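Local coordinates for amidase (Bacillus anthracis, PDB 5EWQ), which probably hydrolyses amide bonds to a carboxylate and ammonia or an amine, at residues H27-G32 against N94-A99. Numbering follows the deposited sequence.
Sequences HNQLKG and NAMEEA
The first turn of helix 95-104 is met at its amino end by the side chain of Q29, the residue at which the chain departs from helix 20-28. Q29 reaches across with its amide, and OE1 accepts the backbone N-H of M96 at 3.3 Å from M96 N. The bond is fairly straight at the hydrogen (155°), but the donor stands 41° out of the carbonyl plane, above it. With chi1 at 56°, CG of Q29 is flanked by both backbone neighbours of CA, and the stretched remainder of the side chain carries the amide to the helix end. The amide NE2 of Q29 donates a hydrogen bond to the backbone O of N92, so the amide is held by both its oxygen and its nitrogen. M96, a selenomethionine, crosses the Q29 side chain at a slant, its CG lying 3.7 Å from Q29 CB. Bends at chi2 and chi3 bring its methyl CE to L30 CD2 (3.8 Å), where the two side chains cross nearly at right angles. Helix 64-79 adjoins this packing, with L72 against Q29 and T68 and S69 against M96. The arrangement is a side-chain-to-backbone hydrogen bond in which a glutamine distant in sequence accepts a first-turn N-H, tying the end of helix 20-28 to the start of helix 95-104.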
ATOM      1  N   HIS A  27     -18.829 -16.477   5.317  1.00 56.23           N
ATOM      2  CA  HIS A  27     -19.932 -17.248   5.882  1.00 59.69           C
ATOM      3  C   HIS A  27     -19.670 -18.753   5.856  1.00 69.53           C
ATOM      4  O   HIS A  27     -20.089 -19.478   6.757  1.00 66.37           O
ATOM      5  CB  HIS A  27     -21.233 -16.935   5.136  1.00 63.01           C
ATOM      6  CG  HIS A  27     -22.362 -17.862   5.470  1.00 69.78           C
ATOM      7  ND1 HIS A  27     -22.833 -18.808   4.587  1.00 70.92           N
ATOM      8  CD2 HIS A  27     -23.109 -17.987   6.592  1.00 71.12           C
ATOM      9  CE1 HIS A  27     -23.824 -19.476   5.149  1.00 79.41           C
ATOM     10  NE2 HIS A  27     -24.012 -18.998   6.365  1.00 79.71           N
ATOM     11  N   ASN A  28     -18.975 -19.216   4.821  1.00 67.86           N
ATOM     12  CA  ASN A  28     -18.700 -20.642   4.663  1.00 73.97           C
ATOM     13  C   ASN A  28     -17.760 -21.187   5.732  1.00 76.61           C
ATOM     14  O   ASN A  28     -17.985 -22.271   6.272  1.00 83.29           O
ATOM     15  CB  ASN A  28     -18.119 -20.921   3.274  1.00 74.13           C
ATOM     16  CG  ASN A  28     -19.163 -20.835   2.177  1.00 76.62           C
ATOM     17  OD1 ASN A  28     -20.347 -21.079   2.410  1.00 85.96           O
ATOM     18  ND2 ASN A  28     -18.728 -20.489   0.970  1.00 63.58           N
ATOM     19  N   GLN A  29     -16.708 -20.436   6.040  1.00 64.97           N
ATOM     20  CA  GLN A  29     -15.717 -20.890   7.011  1.00 73.11           C
ATOM     21  C   GLN A  29     -15.949 -20.280   8.390  1.00 78.20           C
ATOM     22  O   GLN A  29     -15.026 -20.183   9.200  1.00 80.37           O
ATOM     23  CB  GLN A  29     -14.304 -20.570   6.519  1.00 64.76           C
ATOM     24  CG  GLN A  29     -14.068 -19.107   6.196  1.00 60.65           C
ATOM     25  CD  GLN A  29     -12.821 -18.892   5.359  1.00 58.34           C
ATOM     26  OE1 GLN A  29     -11.952 -19.759   5.284  1.00 59.96           O
ATOM     27  NE2 GLN A  29     -12.731 -17.732   4.719  1.00 57.36           N
ATOM     28  N   LEU A  30     -17.187 -19.870   8.653  1.00 82.38           N
ATOM     29  CA  LEU A  30     -17.572 -19.385   9.975  1.00 90.93           C
ATOM     30  C   LEU A  30     -18.866 -20.039  10.444  1.00 98.00           C
ATOM     31  O   LEU A  30     -19.642 -19.437  11.187  1.00106.80           O
ATOM     32  CB  LEU A  30     -17.726 -17.863   9.978  1.00 79.06           C
ATOM     33  CG  LEU A  30     -16.448 -17.021  10.012  1.00 70.33           C
ATOM     34  CD1 LEU A  30     -16.782 -15.564  10.286  1.00 68.20           C
ATOM     35  CD2 LEU A  30     -15.469 -17.549  11.047  1.00 66.38           C
ATOM     36  N   LYS A  31     -19.099 -21.271  10.003  1.00 93.55           N
ATOM     37  CA  LYS A  31     -20.258 -22.034  10.452  1.00 88.01           C
ATOM     38  C   LYS A  31     -19.921 -22.803  11.723  1.00 96.58           C
ATOM     39  O   LYS A  31     -20.740 -22.906  12.635  1.00 94.69           O
ATOM     40  CB  LYS A  31     -20.736 -22.993   9.360  1.00 80.34           C
ATOM     41  CG  LYS A  31     -21.338 -22.307   8.144  1.00 80.53           C
ATOM     42  CD  LYS A  31     -21.897 -23.322   7.160  1.00 86.62           C
ATOM     43  CE  LYS A  31     -22.538 -22.639   5.962  1.00 87.54           C
ATOM     44  NZ  LYS A  31     -23.107 -23.623   5.000  1.00 95.51           N
ATOM     45  N   GLY A  32     -18.705 -23.338  11.775  1.00114.75           N
ATOM     46  CA  GLY A  32     -18.241 -24.066  12.940  1.00132.79           C
ATOM     47  C   GLY A  32     -17.342 -23.220  13.820  1.00137.90           C
ATOM     48  O   GLY A  32     -16.221 -23.613  14.140  1.00146.35           O
ATOM     49  N   ASN A  94      -9.825 -20.576   1.598  1.00 56.20           N
ATOM     50  CA  ASN A  94      -8.982 -21.530   2.304  1.00 59.35           C
ATOM     51  C   ASN A  94      -8.186 -20.866   3.423  1.00 60.79           C
ATOM     52  O   ASN A  94      -7.214 -21.431   3.918  1.00 68.97           O
ATOM     53  CB  ASN A  94      -8.024 -22.220   1.330  1.00 60.89           C
ATOM     54  CG  ASN A  94      -8.747 -22.919   0.197  1.00 63.28           C
ATOM     55  OD1 ASN A  94      -9.856 -23.426   0.370  1.00 62.93           O
ATOM     56  ND2 ASN A  94      -8.121 -22.950  -0.974  1.00 58.82           N
ATOM     57  N   ALA A  95      -8.607 -19.666   3.813  1.00 56.95           N
ATOM     58  CA  ALA A  95      -7.906 -18.898   4.840  1.00 63.26           C
ATOM     59  C   ALA A  95      -7.855 -19.641   6.170  1.00 72.54           C
ATOM     60  O   ALA A  95      -6.843 -19.610   6.869  1.00 71.56           O
ATOM     61  CB  ALA A  95      -8.563 -17.539   5.023  1.00 57.88           C
HETATM   62  N   MSE A  96      -8.952 -20.308   6.516  1.00 75.01           N
HETATM   63  CA  MSE A  96      -9.025 -21.066   7.758  1.00 71.68           C
HETATM   64  C   MSE A  96      -8.260 -22.380   7.649  1.00 81.41           C
HETATM   65  O   MSE A  96      -7.572 -22.785   8.586  1.00 72.10           O
HETATM   66  CB  MSE A  96     -10.482 -21.333   8.138  1.00 70.41           C
HETATM   67  CG  MSE A  96     -11.265 -20.078   8.488  1.00 65.78           C
HETATM   68 SE   MSE A  96     -10.655 -19.236  10.140  0.65 85.47          SE
HETATM   69  CE  MSE A  96     -12.231 -19.565  11.238  1.00 69.92           C
ATOM     70  N   GLU A  97      -8.378 -23.040   6.500  1.00 87.64           N
ATOM     71  CA  GLU A  97      -7.700 -24.312   6.273  1.00 94.05           C
ATOM     72  C   GLU A  97      -6.185 -24.139   6.315  1.00 91.76           C
ATOM     73  O   GLU A  97      -5.464 -25.007   6.807  1.00100.74           O
ATOM     74  CB  GLU A  97      -8.128 -24.919   4.934  1.00 95.85           C
ATOM     75  CG  GLU A  97      -7.505 -26.275   4.639  1.00102.48           C
ATOM     76  CD  GLU A  97      -8.169 -26.983   3.476  1.00106.19           C
ATOM     77  OE1 GLU A  97      -7.814 -26.692   2.314  1.00104.04           O
ATOM     78  OE2 GLU A  97      -9.050 -27.834   3.724  1.00108.22           O
ATOM     79  N   GLU A  98      -5.709 -23.010   5.801  1.00 84.16           N
ATOM     80  CA  GLU A  98      -4.286 -22.699   5.840  1.00 77.15           C
ATOM     81  C   GLU A  98      -3.865 -22.276   7.242  1.00 75.91           C
ATOM     82  O   GLU A  98      -2.748 -22.556   7.673  1.00 70.63           O
ATOM     83  CB  GLU A  98      -3.945 -21.598   4.831  1.00 74.44           C
ATOM     84  CG  GLU A  98      -4.149 -22.000   3.379  1.00 77.24           C
ATOM     85  CD  GLU A  98      -3.926 -20.849   2.418  1.00 77.99           C
ATOM     86  OE1 GLU A  98      -3.280 -19.856   2.817  1.00 86.29           O
ATOM     87  OE2 GLU A  98      -4.400 -20.935   1.265  1.00 74.68           O
ATOM     88  N   ALA A  99      -4.769 -21.609   7.954  1.00 68.26           N
ATOM     89  CA  ALA A  99      -4.485 -21.128   9.303  1.00 74.48           C
ATOM     90  C   ALA A  99      -4.332 -22.281  10.292  1.00 83.33           C
ATOM     91  O   ALA A  99      -3.427 -22.275  11.126  1.00 75.86           O
ATOM     92  CB  ALA A  99      -5.578 -20.179   9.768  1.00 67.84           C
TER